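Local structure of glucosamine kinase (Streptacidiphilus jiangxiensis, 6HWJ) at residues P14-P19 with G68-S73; A28-L33 with R51-A56; H45-V50 with R57-L62. The protein phosphorylates D-glucosamine to D-glucosamine 6-phosphate at the expense of ATP, with magnesium as cofactor, and acts more weakly on glucose. All coordinates share one frame; numbering follows the deposited sequence.

Contact 1. Residues P14-P19 with G68-S73; sequences PALVLP and GGVRRS
R72 and L16 account for most of the surface buried here, with P19 adding its ring at the far end. R72 leaves the strand with CG anti to its backbone N (chi1 -172°) and stays extended as far as NE; this straight course lays its methylene groups beside the carbonyls of segment 14-19: CB lies 3.4 Å from L16 O, and CD 3.3 Å from L18 O. The guanidinium then slides beneath P19, whose CA sits over one face, 3.6 Å from R72 CZ, while the proline CB and CG reach toward NH2. A flat cation suits this place, since it can lie against an apolar ring and still bond through its rim. One water lies in plane at that rim; it accepts from R72 NE at 2.8 Å and lies 2.8 Å from V17 O, to which it can donate. The 3-10 segment 14-17 thus packs on strand 69-72, which pairs with strand 57-65 in the N-terminal antiparallel sheet. R72 NH1 forms a salt bridge with E122. L16 covers the strand backbone, its CD1 methyl pressing on the R71-R72 peptide, 3.4 Å from R72 N, and its CD2 facing V70 CG1 at 4.5 Å.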
loop_
_atom_site.group_PDB
_atom_site.type_symbol
_atom_site.label_atom_id
_atom_site.label_comp_id
_atom_site.label_asym_id
_atom_site.label_seq_id
_atom_site.Cartn_x
_atom_site.Cartn_y
_atom_site.Cartn_z
ATOM N N PRO A 14 12.894 -24.090 -15.875
ATOM C CA PRO A 14 12.426 -23.462 -14.624
ATOM C C PRO A 14 12.355 -21.946 -14.685
ATOM O O PRO A 14 11.626 -21.342 -13.874
ATOM C CB PRO A 14 13.457 -23.925 -13.587
ATOM C CG PRO A 14 13.994 -25.198 -14.130
ATOM C CD PRO A 14 13.998 -25.043 -15.633
ATOM N N ALA A 15 13.077 -21.306 -15.613
ATOM C CA ALA A 15 12.976 -19.853 -15.768
ATOM C C ALA A 15 11.589 -19.401 -16.204
ATOM O O ALA A 15 11.323 -18.193 -16.228
ATOM C CB ALA A 15 14.014 -19.369 -16.798
ATOM N N LEU A 16 10.703 -20.345 -16.551
ATOM C CA LEU A 16 9.330 -20.012 -16.893
ATOM C C LEU A 16 8.697 -19.079 -15.868
ATOM O O LEU A 16 7.938 -18.178 -16.230
ATOM C CB LEU A 16 8.520 -21.302 -17.002
ATOM C CG LEU A 16 7.040 -21.204 -17.378
ATOM C CD1 LEU A 16 6.884 -20.783 -18.833
ATOM C CD2 LEU A 16 6.365 -22.539 -17.126
ATOM N N VAL A 17 8.995 -19.274 -14.575
ATOM C CA VAL A 17 8.287 -18.517 -13.545
ATOM C C VAL A 17 8.775 -17.080 -13.403
ATOM O O VAL A 17 8.175 -16.309 -12.637
ATOM C CB VAL A 17 8.389 -19.195 -12.156
ATOM C CG1 VAL A 17 7.910 -20.652 -12.205
ATOM C CG2 VAL A 17 9.809 -19.126 -11.639
ATOM N N LEU A 18 9.843 -16.670 -14.143
ATOM C CA LEU A 18 10.452 -15.351 -13.911
ATOM C C LEU A 18 9.948 -14.311 -14.909
ATOM O O LEU A 18 10.030 -14.537 -16.136
ATOM C CB LEU A 18 11.973 -15.455 -14.014
ATOM C CG LEU A 18 12.657 -16.297 -12.938
ATOM C CD1 LEU A 18 14.155 -16.410 -13.213
ATOM C CD2 LEU A 18 12.424 -15.721 -11.559
ATOM N N PRO A 19 9.463 -13.152 -14.448
ATOM C CA PRO A 19 9.054 -12.111 -15.405
ATOM C C PRO A 19 10.178 -11.651 -16.319
ATOM O O PRO A 19 9.957 -11.467 -17.528
ATOM C CB PRO A 19 8.571 -10.968 -14.497
ATOM C CG PRO A 19 8.243 -11.612 -13.213
ATOM C CD PRO A 19 9.212 -12.741 -13.057
ATOM N N GLY A 68 8.320 -23.241 -28.340
ATOM C CA GLY A 68 8.883 -23.913 -27.178
ATOM C C GLY A 68 7.926 -24.769 -26.369
ATOM O O GLY A 68 8.328 -25.388 -25.381
ATOM N N GLY A 69 6.668 -24.829 -26.778
ATOM C CA GLY A 69 5.674 -25.584 -26.043
ATOM C C GLY A 69 4.824 -24.676 -25.171
ATOM O O GLY A 69 3.637 -24.445 -25.442
ATOM N N VAL A 70 5.425 -24.146 -24.112
ATOM C CA VAL A 70 4.780 -23.154 -23.269
ATOM C C VAL A 70 5.829 -22.119 -22.901
ATOM O O VAL A 70 7.017 -22.418 -22.801
ATOM C CB VAL A 70 4.140 -23.776 -22.018
ATOM C CG1 VAL A 70 5.233 -24.284 -21.063
ATOM C CG2 VAL A 70 3.248 -22.775 -21.318
ATOM N N ARG A 71 5.395 -20.889 -22.708
ATOM C CA ARG A 71 6.277 -19.863 -22.180
ATOM C C ARG A 71 5.460 -18.881 -21.361
ATOM O O ARG A 71 4.231 -18.895 -21.375
ATOM C CB ARG A 71 7.040 -19.166 -23.308
ATOM C CG ARG A 71 6.155 -18.406 -24.263
ATOM C CD ARG A 71 6.968 -17.804 -25.441
ATOM N NE ARG A 71 6.073 -17.244 -26.444
ATOM C CZ ARG A 71 5.406 -16.101 -26.295
ATOM N NH1 ARG A 71 5.545 -15.388 -25.179
ATOM N NH2 ARG A 71 4.607 -15.665 -27.255
ATOM N N ARG A 72 6.162 -18.041 -20.620
ATOM C CA ARG A 72 5.516 -17.014 -19.824
ATOM C C ARG A 72 5.026 -15.897 -20.734
ATOM O O ARG A 72 5.770 -15.397 -21.585
ATOM C CB ARG A 72 6.483 -16.459 -18.773
ATOM C CG ARG A 72 5.803 -15.527 -17.796
ATOM C CD ARG A 72 6.793 -14.869 -16.819
ATOM N NE ARG A 72 6.075 -14.155 -15.763
ATOM C CZ ARG A 72 5.585 -12.929 -15.900
ATOM N NH1 ARG A 72 5.747 -12.263 -17.044
ATOM N NH2 ARG A 72 4.932 -12.354 -14.889
ATOM N N SER A 73 3.762 -15.525 -20.565
ATOM C CA SER A 73 3.179 -14.482 -21.384
ATOM C C SER A 73 3.933 -13.170 -21.249
ATOM O O SER A 73 4.377 -12.793 -20.160
ATOM C CB SER A 73 1.713 -14.292 -20.992
ATOM O OG SER A 73 1.138 -15.571 -20.797
HETATM O O HOH W 1 5.607 -15.282 -13.210
#

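Contact 2. Residues A28-L33 with R51-A56; sequences AVPGPL and RSADAA
V29 carries CG1 anti to its backbone N (chi1 175°), which aims that methyl at S52, 3.5 Å from S52 CB. In S52 and D54 the first torsion sets the outer group between backbone N and carbonyl carbon, folding both polar ends back over their own loop. That loop is the connection of the β-hairpin made by strands 45-51 and 57-65. It contains a type I β turn from S52 to A55, and D54 adds an Asx turn by accepting from A56 N.

The proline-rich segment 28-33, which leads into strand 34-42, packs against one flank of this turn. A single backbone hydrogen bond ties the two: A53 N donates to P30 O over 2.9 Å, nearly straight at nitrogen (165°) but arriving from above the carbonyl plane. Proline suits this position because it needs only its carbonyl for the bond and offers a rigid ring for packing. P30 CG rests 3.7 Å from D54 CG, the two side chains crossing at about a right angle, while P30 CB meets the small methyl of A53. A53 CB also lies 3.2 Å from G31 O. The chain then turns through the cis peptide before P32 and brings L33 back to the hairpin, where CD2 packs on S52 CA and L33 CA lies 3.5 Å from R51 O in a CA-H...O contact.

S52 OG also bonds W58 NE1, linking the turn to the strand that follows. Two donors grip D54 OD1, which fixes that oxygen over the turn: S52 OG approaches on the syn side at 2.6 Å, and A56 N comes from above the carboxylate plane at 3.1 Å.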
loop_
_atom_site.group_PDB
_atom_site.type_symbol
_atom_site.label_atom_id
_atom_site.label_comp_id
_atom_site.label_asym_id
_atom_site.label_seq_id
_atom_site.Cartn_x
_atom_site.Cartn_y
_atom_site.Cartn_z
ATOM N N ALA A 28 20.041 -20.377 -11.091
ATOM C CA ALA A 28 18.787 -20.597 -11.795
ATOM C C ALA A 28 17.712 -21.103 -10.839
ATOM O O ALA A 28 17.998 -21.706 -9.797
ATOM C CB ALA A 28 18.977 -21.602 -12.934
ATOM N N VAL A 29 16.460 -20.846 -11.201
ATOM C CA VAL A 29 15.333 -21.424 -10.470
ATOM C C VAL A 29 15.461 -22.941 -10.491
ATOM O O VAL A 29 15.616 -23.534 -11.582
ATOM C CB VAL A 29 13.998 -20.978 -11.103
ATOM C CG1 VAL A 29 12.830 -21.681 -10.421
ATOM C CG2 VAL A 29 13.852 -19.467 -11.021
ATOM N N PRO A 30 15.408 -23.622 -9.343
ATOM C CA PRO A 30 15.616 -25.071 -9.348
ATOM C C PRO A 30 14.390 -25.798 -9.872
ATOM O O PRO A 30 13.246 -25.480 -9.527
ATOM C CB PRO A 30 15.884 -25.402 -7.873
ATOM C CG PRO A 30 15.150 -24.342 -7.120
ATOM C CD PRO A 30 15.155 -23.093 -7.987
ATOM N N GLY A 31 14.645 -26.775 -10.731
ATOM C CA GLY A 31 13.598 -27.572 -11.321
ATOM C C GLY A 31 13.597 -28.975 -10.762
ATOM O O GLY A 31 14.449 -29.344 -9.943
ATOM N N PRO A 32 12.644 -29.799 -11.209
ATOM C CA PRO A 32 11.638 -29.413 -12.207
ATOM C C PRO A 32 10.501 -28.628 -11.582
ATOM O O PRO A 32 10.321 -28.691 -10.364
ATOM C CB PRO A 32 11.149 -30.757 -12.743
ATOM C CG PRO A 32 11.250 -31.669 -11.549
ATOM C CD PRO A 32 12.453 -31.188 -10.745
ATOM N N LEU A 33 9.760 -27.883 -12.408
ATOM C CA LEU A 33 8.583 -27.175 -11.959
ATOM C C LEU A 33 7.403 -28.134 -11.806
ATOM O O LEU A 33 7.347 -29.188 -12.431
ATOM C CB LEU A 33 8.202 -26.079 -12.956
ATOM C CG LEU A 33 9.245 -25.029 -13.341
ATOM C CD1 LEU A 33 8.614 -24.015 -14.316
ATOM C CD2 LEU A 33 9.774 -24.306 -12.106
ATOM N N ARG A 51 5.011 -24.269 -8.671
ATOM C CA ARG A 51 5.982 -24.486 -7.601
ATOM C C ARG A 51 7.319 -24.864 -8.215
ATOM O O ARG A 51 7.395 -25.801 -9.024
ATOM C CB ARG A 51 5.474 -25.571 -6.656
ATOM C CG ARG A 51 6.165 -25.652 -5.331
ATOM C CD ARG A 51 5.571 -26.792 -4.495
ATOM N NE ARG A 51 4.141 -26.598 -4.242
ATOM C CZ ARG A 51 3.622 -26.219 -3.072
ATOM N NH1 ARG A 51 4.405 -25.989 -2.022
ATOM N NH2 ARG A 51 2.310 -26.078 -2.952
ATOM N N SER A 52 8.366 -24.129 -7.852
ATOM C CA SER A 52 9.706 -24.568 -8.188
ATOM C C SER A 52 10.174 -25.630 -7.171
ATOM O O SER A 52 9.545 -25.861 -6.132
ATOM C CB SER A 52 10.657 -23.370 -8.237
ATOM O OG SER A 52 10.404 -22.450 -7.193
ATOM N N ALA A 53 11.276 -26.297 -7.495
ATOM C CA ALA A 53 11.725 -27.440 -6.705
ATOM C C ALA A 53 12.136 -27.061 -5.292
ATOM O O ALA A 53 12.294 -27.950 -4.445
ATOM C CB ALA A 53 12.893 -28.149 -7.416
ATOM N N ASP A 54 12.317 -25.773 -5.014
ATOM C CA ASP A 54 12.616 -25.295 -3.673
ATOM C C ASP A 54 11.354 -24.939 -2.894
ATOM O O ASP A 54 11.441 -24.248 -1.878
ATOM C CB ASP A 54 13.539 -24.076 -3.745
ATOM C CG ASP A 54 12.930 -22.934 -4.559
ATOM O OD1 ASP A 54 11.812 -23.120 -5.096
ATOM O OD2 ASP A 54 13.564 -21.863 -4.663
ATOM N N ALA A 55 10.187 -25.383 -3.360
ATOM C CA ALA A 55 8.881 -25.139 -2.747
ATOM C C ALA A 55 8.393 -23.703 -2.906
ATOM O O ALA A 55 7.287 -23.383 -2.442
ATOM C CB ALA A 55 8.873 -25.499 -1.248
ATOM N N ALA A 56 9.160 -22.821 -3.546
ATOM C CA ALA A 56 8.669 -21.479 -3.818
ATOM C C ALA A 56 7.511 -21.528 -4.813
ATOM O O ALA A 56 7.544 -22.281 -5.787
ATOM C CB ALA A 56 9.782 -20.598 -4.365
#

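Contact 3. Residues H45-V50 with R57-L62; sequences HAVGVV and RWTVPL
A46, G48 and V50 face L62, V60 and W58 in three successive hydrogen-bonded pairs of an antiparallel β-hairpin, each pair joined by two reciprocal backbone bonds. The middle pair is close to straight: G48 N reaches V60 O at 2.8 Å with 174° at the hydrogen. At the turn end, W58 N lies 2.7 Å from V50 O but the bond is bent to 132°, and R57 CA also points at that oxygen in a CA-H...O contact. The same V50 O lies in the plane of the W58 indole at its edge, 3.4 Å from W58 CD1.

On the face of these three pairs, V50 CG2 meets V60 CG2 at 3.8 Å. G48 suits its place because it brings no side chain there: L62 CD1 occupies that side of the strand, 3.9 Å from G48 CA. On the other face the V47-P61 and V49-T59 pairs are non-hydrogen-bonded. P61 fits such a position, lacking an N-H to give, and T59 turns CG2 anti to its backbone N (chi1 -58° for OG1), setting this methyl 4.0 Å from V47 CG1.

Further out, helix 5-11 covers the first face, with W5 on A46 and L62 and V9 on V50, and strand 34-42 pairs along the other flank of segment 45-50. Strand 137-138 pairs with strand 57-65 and packs L138 on V49 and T59. R57 is anchored by a salt bridge to E174, H45 by a hydrogen bond to T79, and the W58 indole makes a cation-pi contact with R137.

Six mutual bonds satisfy the peptide groups of the hydrogen-bonded pairs, and V47, V49, R57 and T59 bond to neighbouring segments; with mostly apolar side chains, all twelve residues can be buried, while H45 and R57 find polar partners outside the hairpin.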
loop_
_atom_site.group_PDB
_atom_site.type_symbol
_atom_site.label_atom_id
_atom_site.label_comp_id
_atom_site.label_asym_id
_atom_site.label_seq_id
_atom_site.Cartn_x
_atom_site.Cartn_y
_atom_site.Cartn_z
ATOM N N HIS A 45 -4.206 -19.575 -23.593
ATOM C CA HIS A 45 -3.830 -18.708 -22.492
ATOM C C HIS A 45 -4.261 -19.302 -21.161
ATOM O O HIS A 45 -5.288 -19.984 -21.069
ATOM C CB HIS A 45 -4.463 -17.297 -22.662
ATOM C CG HIS A 45 -3.964 -16.574 -23.872
ATOM N ND1 HIS A 45 -2.838 -15.777 -23.857
ATOM C CD2 HIS A 45 -4.430 -16.544 -25.143
ATOM C CE1 HIS A 45 -2.637 -15.284 -25.064
ATOM N NE2 HIS A 45 -3.584 -15.734 -25.863
ATOM N N ALA A 46 -3.471 -19.035 -20.121
ATOM C CA ALA A 46 -3.810 -19.551 -18.806
ATOM C C ALA A 46 -3.081 -18.782 -17.713
ATOM O O ALA A 46 -2.137 -18.032 -17.974
ATOM C CB ALA A 46 -3.487 -21.042 -18.696
ATOM N N VAL A 47 -3.560 -18.965 -16.483
ATOM C CA VAL A 47 -2.876 -18.503 -15.284
ATOM C C VAL A 47 -2.503 -19.736 -14.482
ATOM O O VAL A 47 -3.377 -20.528 -14.104
ATOM C CB VAL A 47 -3.734 -17.563 -14.447
ATOM C CG1 VAL A 47 -2.883 -16.994 -13.284
ATOM C CG2 VAL A 47 -4.305 -16.413 -15.285
ATOM N N GLY A 48 -1.211 -19.916 -14.247
ATOM C CA GLY A 48 -0.712 -21.051 -13.513
ATOM C C GLY A 48 -0.230 -20.608 -12.142
ATOM O O GLY A 48 0.291 -19.503 -11.989
ATOM N N VAL A 49 -0.446 -21.465 -11.156
ATOM C CA VAL A 49 0.217 -21.399 -9.863
ATOM C C VAL A 49 1.256 -22.508 -9.873
ATOM O O VAL A 49 0.909 -23.695 -9.900
ATOM C CB VAL A 49 -0.776 -21.560 -8.709
ATOM C CG1 VAL A 49 -0.034 -21.607 -7.388
ATOM C CG2 VAL A 49 -1.798 -20.420 -8.732
ATOM N N VAL A 50 2.528 -22.126 -9.919
ATOM C CA VAL A 50 3.620 -23.045 -10.195
ATOM C C VAL A 50 4.539 -23.078 -8.987
ATOM O O VAL A 50 4.804 -22.048 -8.355
ATOM C CB VAL A 50 4.388 -22.655 -11.470
ATOM C CG1 VAL A 50 5.497 -23.639 -11.774
ATOM C CG2 VAL A 50 3.410 -22.559 -12.646
ATOM N N ARG A 57 6.481 -20.731 -4.555
ATOM C CA ARG A 57 5.275 -20.702 -5.374
ATOM C C ARG A 57 5.213 -19.410 -6.166
ATOM O O ARG A 57 5.654 -18.355 -5.701
ATOM C CB ARG A 57 4.006 -20.822 -4.533
ATOM C CG ARG A 57 3.786 -22.174 -3.922
ATOM C CD ARG A 57 2.293 -22.403 -3.653
ATOM N NE ARG A 57 1.699 -21.352 -2.828
ATOM C CZ ARG A 57 0.401 -21.266 -2.547
ATOM N NH1 ARG A 57 -0.050 -20.274 -1.793
ATOM N NH2 ARG A 57 -0.444 -22.165 -3.025
ATOM N N TRP A 58 4.623 -19.496 -7.363
ATOM C CA TRP A 58 4.644 -18.400 -8.312
ATOM C C TRP A 58 3.321 -18.300 -9.062
ATOM O O TRP A 58 2.727 -19.315 -9.420
ATOM C CB TRP A 58 5.766 -18.597 -9.362
ATOM C CG TRP A 58 7.116 -18.903 -8.785
ATOM C CD1 TRP A 58 7.563 -20.118 -8.319
ATOM C CD2 TRP A 58 8.201 -17.990 -8.634
ATOM N NE1 TRP A 58 8.862 -20.005 -7.896
ATOM C CE2 TRP A 58 9.274 -18.708 -8.069
ATOM C CE3 TRP A 58 8.365 -16.626 -8.906
ATOM C CZ2 TRP A 58 10.501 -18.106 -7.765
ATOM C CZ3 TRP A 58 9.594 -16.037 -8.617
ATOM C CH2 TRP A 58 10.635 -16.772 -8.053
ATOM N N THR A 59 2.885 -17.077 -9.324
ATOM C CA THR A 59 1.816 -16.817 -10.286
ATOM C C THR A 59 2.468 -16.647 -11.644
ATOM O O THR A 59 3.350 -15.799 -11.799
ATOM C CB THR A 59 1.018 -15.562 -9.943
ATOM O OG1 THR A 59 0.469 -15.691 -8.634
ATOM C CG2 THR A 59 -0.121 -15.328 -10.961
ATOM N N VAL A 60 2.028 -17.432 -12.621
ATOM C CA VAL A 60 2.645 -17.364 -13.939
ATOM C C VAL A 60 1.572 -17.207 -15.004
ATOM O O VAL A 60 0.766 -18.133 -15.191
ATOM C CB VAL A 60 3.497 -18.614 -14.225
ATOM C CG1 VAL A 60 4.284 -18.385 -15.508
ATOM C CG2 VAL A 60 4.435 -18.918 -13.053
ATOM N N PRO A 61 1.522 -16.078 -15.724
ATOM C CA PRO A 61 0.682 -16.024 -16.919
ATOM C C PRO A 61 1.326 -16.852 -18.010
ATOM O O PRO A 61 2.504 -16.671 -18.327
ATOM C CB PRO A 61 0.645 -14.525 -17.271
ATOM C CG PRO A 61 1.974 -14.019 -16.794
ATOM C CD PRO A 61 2.319 -14.844 -15.554
ATOM N N LEU A 62 0.559 -17.775 -18.575
ATOM C CA LEU A 62 1.097 -18.761 -19.486
ATOM C C LEU A 62 0.452 -18.653 -20.860
ATOM O O LEU A 62 -0.738 -18.332 -21.001
ATOM C CB LEU A 62 0.886 -20.185 -18.947
ATOM C CG LEU A 62 1.669 -20.505 -17.679
ATOM C CD1 LEU A 62 1.017 -21.703 -16.994
ATOM C CD2 LEU A 62 3.133 -20.791 -17.981
#

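In the fold
All three contacts belong to the N-terminal part of the chain, on one side of its centre, around the antiparallel sheet of strands 34-42, 45-51, 57-65, 69-72 and 137-138. Contact 3 is the hairpin at its heart; contact 1 has its centre about 9 Å away and contact 2 about 14 Å, with 13 Å between those two. Along the chain, segments 14-19 and 68-73 enclose the others, whereas those of contacts 2 and 3 alternate. S73 N probably bonds P61 O, joining contacts 1 and 3, and V17 packs on W58; P14 and L18 pack on V29 between contacts 1 and 2. The loop after helix 5-11 is thus fastened to both the hairpin turn and strand 69-72.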